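Amidase (PDB 5EWQ) probably hydrolyses carboxylic acid amides to carboxylates and ammonia. Local coordinates at residues K434-Y439 against A460-P465; I345-I350 against K443-L448. One frame throughout, in Å; residues are numbered along the deposited sequence.

Contact 1. Residues K434-Y439 against A460-P465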
loop_
_atom_site.group_PDB
_atom_site.type_symbol
_atom_site.label_atom_id
_atom_site.label_comp_id
_atom_site.label_asym_id
_atom_site.label_seq_id
_atom_site.Cartn_x
_atom_site.Cartn_y
_atom_site.Cartn_z
ATOM N N LYS A 434 4.124 -25.297 0.545
ATOM C CA LYS A 434 4.601 -26.440 -0.225
ATOM C C LYS A 434 4.393 -26.213 -1.718
ATOM O O LYS A 434 5.227 -26.598 -2.537
ATOM C CB LYS A 434 3.894 -27.722 0.217
ATOM N N GLU A 435 3.274 -25.583 -2.064
ATOM C CA GLU A 435 2.955 -25.289 -3.456
ATOM C C GLU A 435 3.953 -24.302 -4.053
ATOM O O GLU A 435 4.361 -24.436 -5.206
ATOM C CB GLU A 435 1.533 -24.734 -3.574
ATOM C CG GLU A 435 1.113 -24.389 -4.994
ATOM C CD GLU A 435 1.047 -25.604 -5.899
ATOM O OE1 GLU A 435 -0.034 -26.222 -5.987
ATOM O OE2 GLU A 435 2.075 -25.940 -6.524
ATOM N N LEU A 436 4.345 -23.313 -3.256
ATOM C CA LEU A 436 5.301 -22.304 -3.697
ATOM C C LEU A 436 6.708 -22.882 -3.805
ATOM O O LEU A 436 7.381 -22.709 -4.819
ATOM C CB LEU A 436 5.295 -21.107 -2.743
ATOM C CG LEU A 436 4.419 -19.914 -3.138
ATOM C CD1 LEU A 436 3.007 -20.355 -3.480
ATOM C CD2 LEU A 436 4.400 -18.877 -2.026
ATOM N N ASN A 437 7.143 -23.578 -2.758
ATOM C CA ASN A 437 8.472 -24.182 -2.732
ATOM C C ASN A 437 8.650 -25.249 -3.805
ATOM O O ASN A 437 9.776 -25.584 -4.175
ATOM C CB ASN A 437 8.756 -24.783 -1.356
ATOM C CG ASN A 437 8.899 -23.730 -0.279
ATOM O OD1 ASN A 437 9.375 -22.623 -0.535
ATOM N ND2 ASN A 437 8.484 -24.067 0.937
ATOM N N LYS A 438 7.535 -25.780 -4.298
ATOM C CA LYS A 438 7.553 -26.771 -5.368
ATOM C C LYS A 438 8.224 -26.211 -6.617
ATOM O O LYS A 438 8.877 -26.938 -7.365
ATOM C CB LYS A 438 6.127 -27.230 -5.693
ATOM C CG LYS A 438 6.035 -28.238 -6.827
ATOM C CD LYS A 438 4.588 -28.554 -7.169
ATOM C CE LYS A 438 4.495 -29.507 -8.349
ATOM N NZ LYS A 438 3.082 -29.797 -8.718
ATOM N N TYR A 439 8.067 -24.909 -6.831
ATOM C CA TYR A 439 8.664 -24.247 -7.983
ATOM C C TYR A 439 9.858 -23.388 -7.577
ATOM O O TYR A 439 10.878 -23.370 -8.264
ATOM C CB TYR A 439 7.621 -23.394 -8.706
ATOM C CG TYR A 439 6.385 -24.163 -9.114
ATOM C CD1 TYR A 439 6.401 -25.007 -10.218
ATOM C CD2 TYR A 439 5.201 -24.046 -8.397
ATOM C CE1 TYR A 439 5.274 -25.714 -10.594
ATOM C CE2 TYR A 439 4.069 -24.747 -8.767
ATOM C CZ TYR A 439 4.112 -25.580 -9.865
ATOM O OH TYR A 439 2.987 -26.280 -10.236
ATOM N N ALA A 460 0.233 -14.984 0.019
ATOM C CA ALA A 460 -0.194 -14.212 1.182
ATOM C C ALA A 460 -0.295 -15.098 2.420
ATOM O O ALA A 460 0.147 -14.717 3.504
ATOM C CB ALA A 460 -1.525 -13.531 0.907
ATOM N N VAL A 461 -0.878 -16.280 2.251
ATOM C CA VAL A 461 -1.041 -17.223 3.352
ATOM C C VAL A 461 0.303 -17.809 3.777
ATOM O O VAL A 461 0.589 -17.936 4.968
ATOM C CB VAL A 461 -2.003 -18.369 2.970
ATOM C CG1 VAL A 461 -2.038 -19.431 4.058
ATOM C CG2 VAL A 461 -3.398 -17.821 2.711
ATOM N N ALA A 462 1.129 -18.151 2.794
ATOM C CA ALA A 462 2.433 -18.745 3.060
ATOM C C ALA A 462 3.405 -17.730 3.659
ATOM O O ALA A 462 4.419 -18.103 4.248
ATOM C CB ALA A 462 3.008 -19.340 1.785
ATOM N N GLY A 463 3.091 -16.449 3.506
ATOM C CA GLY A 463 3.907 -15.392 4.077
ATOM C C GLY A 463 5.049 -14.959 3.179
ATOM O O GLY A 463 5.931 -14.211 3.600
ATOM N N TYR A 464 5.034 -15.430 1.937
ATOM C CA TYR A 464 6.068 -15.083 0.970
ATOM C C TYR A 464 5.885 -13.656 0.462
ATOM O O TYR A 464 4.756 -13.190 0.306
ATOM C CB TYR A 464 6.061 -16.072 -0.198
ATOM C CG TYR A 464 6.746 -17.384 0.114
ATOM C CD1 TYR A 464 6.246 -18.238 1.086
ATOM C CD2 TYR A 464 7.891 -17.770 -0.568
ATOM C CE1 TYR A 464 6.870 -19.437 1.375
ATOM C CE2 TYR A 464 8.522 -18.966 -0.289
ATOM C CZ TYR A 464 8.006 -19.795 0.683
ATOM O OH TYR A 464 8.631 -20.987 0.966
ATOM N N PRO A 465 7.001 -12.956 0.206
ATOM C CA PRO A 465 6.960 -11.556 -0.229
ATOM C C PRO A 465 6.436 -11.376 -1.654
ATOM O O PRO A 465 6.603 -12.259 -2.495
ATOM C CB PRO A 465 8.423 -11.119 -0.132
ATOM C CG PRO A 465 9.197 -12.373 -0.315
ATOM C CD PRO A 465 8.383 -13.443 0.355
#
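Leu436 and Tyr464 form the hydrophobic half of this contact, which joins the C-terminal part of helix 418-437 to the turn after helix 457-462 in the amidase α/β fold. The evidence is a CH-pi geometry: Leu436 CD2 stands 3.9 Å from the centroid of the Tyr464 ring, 26° off the ring normal, so one methyl covers a face. It is displaced toward the CG side of the ring, with CD2 to Tyr464 CG at 3.5 Å, and the two side chains run past each other in opposite directions. The same methyl, Leu436 CD2, also meets Ala462 CB at 4.1 Å.

Asn437 adds the polar half, crossing Tyr464 nearly at right angles with amide and ring planes 60° apart. Its chi1 of -68° sets CG anti to the carbonyl carbon and brings the amide to the phenol end. There Tyr464 OH is modelled as donating to Asn437 OD1, near the ring plane, but the 2.3 Å separation is too short to trust in detail.

Farther out, Lys433 meets Tyr464 and Leu458 packs against Leu436. Gly463, with positive phi, takes the chain out of helix 457-462 just before Tyr464, whose CB lies 3.7 Å from Leu436 CD2.

Contact 2. Residues I345-I350 against K443-L448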
loop_
_atom_site.group_PDB
_atom_site.type_symbol
_atom_site.label_atom_id
_atom_site.label_comp_id
_atom_site.label_asym_id
_atom_site.label_seq_id
_atom_site.Cartn_x
_atom_site.Cartn_y
_atom_site.Cartn_z
ATOM N N ILE A 345 15.981 -16.602 -17.552
ATOM C CA ILE A 345 15.433 -17.859 -18.047
ATOM C C ILE A 345 13.988 -18.023 -17.591
ATOM O O ILE A 345 13.714 -18.119 -16.395
ATOM C CB ILE A 345 16.258 -19.068 -17.568
ATOM N N LEU A 346 13.069 -18.054 -18.547
ATOM C CA LEU A 346 11.647 -18.133 -18.236
ATOM C C LEU A 346 11.135 -19.575 -18.248
ATOM O O LEU A 346 11.522 -20.373 -19.100
ATOM C CB LEU A 346 10.845 -17.280 -19.222
ATOM C CG LEU A 346 11.246 -15.803 -19.299
ATOM C CD1 LEU A 346 10.276 -15.013 -20.167
ATOM C CD2 LEU A 346 11.346 -15.190 -17.909
ATOM N N THR A 347 10.258 -19.897 -17.301
ATOM C CA THR A 347 9.703 -21.244 -17.190
ATOM C C THR A 347 8.254 -21.338 -17.678
ATOM O O THR A 347 7.326 -20.959 -16.957
ATOM C CB THR A 347 9.772 -21.750 -15.733
ATOM O OG1 THR A 347 11.138 -21.771 -15.298
ATOM C CG2 THR A 347 9.183 -23.149 -15.623
ATOM N N ASP A 348 8.093 -21.832 -18.907
ATOM C CA ASP A 348 6.800 -22.156 -19.532
ATOM C C ASP A 348 5.585 -21.376 -19.024
ATOM O O ASP A 348 5.574 -20.147 -19.047
ATOM C CB ASP A 348 6.531 -23.660 -19.385
ATOM N N TYR A 349 4.569 -22.112 -18.581
ATOM C CA TYR A 349 3.355 -21.534 -18.015
ATOM C C TYR A 349 2.967 -22.327 -16.775
ATOM O O TYR A 349 2.338 -23.385 -16.867
ATOM C CB TYR A 349 2.223 -21.528 -19.049
ATOM C CG TYR A 349 0.814 -21.431 -18.491
ATOM C CD1 TYR A 349 0.465 -20.453 -17.565
ATOM C CD2 TYR A 349 -0.171 -22.310 -18.920
ATOM C CE1 TYR A 349 -0.825 -20.371 -17.073
ATOM C CE2 TYR A 349 -1.457 -22.234 -18.435
ATOM C CZ TYR A 349 -1.777 -21.267 -17.512
ATOM O OH TYR A 349 -3.062 -21.196 -17.035
ATOM N N ILE A 350 3.361 -21.813 -15.614
ATOM C CA ILE A 350 3.106 -22.478 -14.344
ATOM C C ILE A 350 1.730 -22.112 -13.807
ATOM O O ILE A 350 1.462 -20.945 -13.527
ATOM C CB ILE A 350 4.172 -22.105 -13.290
ATOM C CG1 ILE A 350 5.570 -22.464 -13.792
ATOM C CG2 ILE A 350 3.867 -22.779 -11.953
ATOM C CD1 ILE A 350 6.656 -22.139 -12.808
ATOM N N LYS A 443 12.475 -26.543 -7.718
ATOM C CA LYS A 443 12.887 -26.430 -9.113
ATOM C C LYS A 443 13.859 -25.272 -9.329
ATOM O O LYS A 443 14.186 -24.926 -10.466
ATOM C CB LYS A 443 11.659 -26.279 -10.014
ATOM C CG LYS A 443 10.747 -27.498 -9.990
ATOM C CD LYS A 443 9.542 -27.333 -10.902
ATOM C CE LYS A 443 8.646 -28.562 -10.845
ATOM N NZ LYS A 443 7.451 -28.436 -11.725
ATOM N N GLY A 444 14.316 -24.678 -8.231
ATOM C CA GLY A 444 15.371 -23.680 -8.269
ATOM C C GLY A 444 15.008 -22.351 -8.906
ATOM O O GLY A 444 15.886 -21.617 -9.359
ATOM N N LEU A 445 13.717 -22.035 -8.939
ATOM C CA LEU A 445 13.264 -20.761 -9.488
ATOM C C LEU A 445 13.485 -19.639 -8.482
ATOM O O LEU A 445 13.168 -19.780 -7.302
ATOM C CB LEU A 445 11.788 -20.832 -9.884
ATOM C CG LEU A 445 11.423 -21.352 -11.279
ATOM C CD1 LEU A 445 12.051 -22.705 -11.574
ATOM C CD2 LEU A 445 9.915 -21.436 -11.411
ATOM N N ASP A 446 14.031 -18.523 -8.953
ATOM C CA ASP A 446 14.334 -17.397 -8.079
ATOM C C ASP A 446 13.084 -16.603 -7.708
ATOM O O ASP A 446 12.973 -16.100 -6.589
ATOM C CB ASP A 446 15.365 -16.477 -8.738
ATOM C CG ASP A 446 16.748 -17.096 -8.784
ATOM O OD1 ASP A 446 17.183 -17.658 -7.756
ATOM O OD2 ASP A 446 17.397 -17.030 -9.849
ATOM N N ALA A 447 12.147 -16.495 -8.645
ATOM C CA ALA A 447 10.919 -15.743 -8.407
ATOM C C ALA A 447 9.802 -16.150 -9.360
ATOM O O ALA A 447 10.045 -16.782 -10.388
ATOM C CB ALA A 447 11.187 -14.249 -8.523
ATOM N N LEU A 448 8.575 -15.781 -9.006
ATOM C CA LEU A 448 7.406 -16.044 -9.838
ATOM C C LEU A 448 6.693 -14.739 -10.176
ATOM O O LEU A 448 6.414 -13.934 -9.290
ATOM C CB LEU A 448 6.444 -17.003 -9.131
ATOM C CG LEU A 448 6.483 -18.486 -9.505
ATOM C CD1 LEU A 448 7.899 -19.032 -9.468
ATOM C CD2 LEU A 448 5.582 -19.285 -8.575
#
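Thr347 and Leu445 mark the nearest backbone approach, with CA atoms 8.5 Å apart, and a second near pair, Ile350 and Leu448, has its CA atoms 9.0 Å apart. These spacings are too wide for directly paired strands, and no hydrogen bond crosses between the segments. Backbone bonds instead run to the strand between them and the residue just before it: Thr347 pairs with Ile315, Ile350 with Leu317, Ile345 with Lys313 and Asp446 with Lys314. Asp446 OD2 adds a side-chain bond to the backbone N of Lys314.

The gap is therefore bridged by side chains. Leu445 carries the contact from its side: CD2 serves Ile350, while CD1 is its nearest atom to Thr347 OG1. Leu445 CD2 meets Ile350 CD1 tip to tip at 3.6 Å. Ile350 reaches this far because its chain is extended beyond CG1 (chi2 -179°), with CD1 at the end. Leu445 CD1 lies 3.9 Å from Thr347 OG1, a van der Waals approach in which the two side chains slant across one another.

Strands 345-347 and 447-451 both run parallel to strand 314-317, one on each side of it. Strand 314-317, helix 329-341 and strand 345-347 make a beta-alpha-beta unit at the sheet edge, and the Leu445-Ile350 packing spans its first strand, as in the layered α/β architecture of amidase-signature enzymes.

In the fold
The two contacts have centres about 14 Å apart on the same side of the chain's centre, and their segments alternate along the chain: 345-350, 434-439, 443-448, 460-465. Helix 418-437, strand 447-451 and helix 457-462 follow one another, so contact 1 joins the helices before and after, in the chain, the strand entered through contact 2. The turn from 439 to 445 couples them directly, with a probable hydrogen bond from Leu445 N to Tyr439 O (3.2 Å) and Tyr439 CZ against Ile350 CG2 (3.5 Å). Together they tie the edge of the mixed β-sheet, which ends at strand 345-347, to the helical layer beside it.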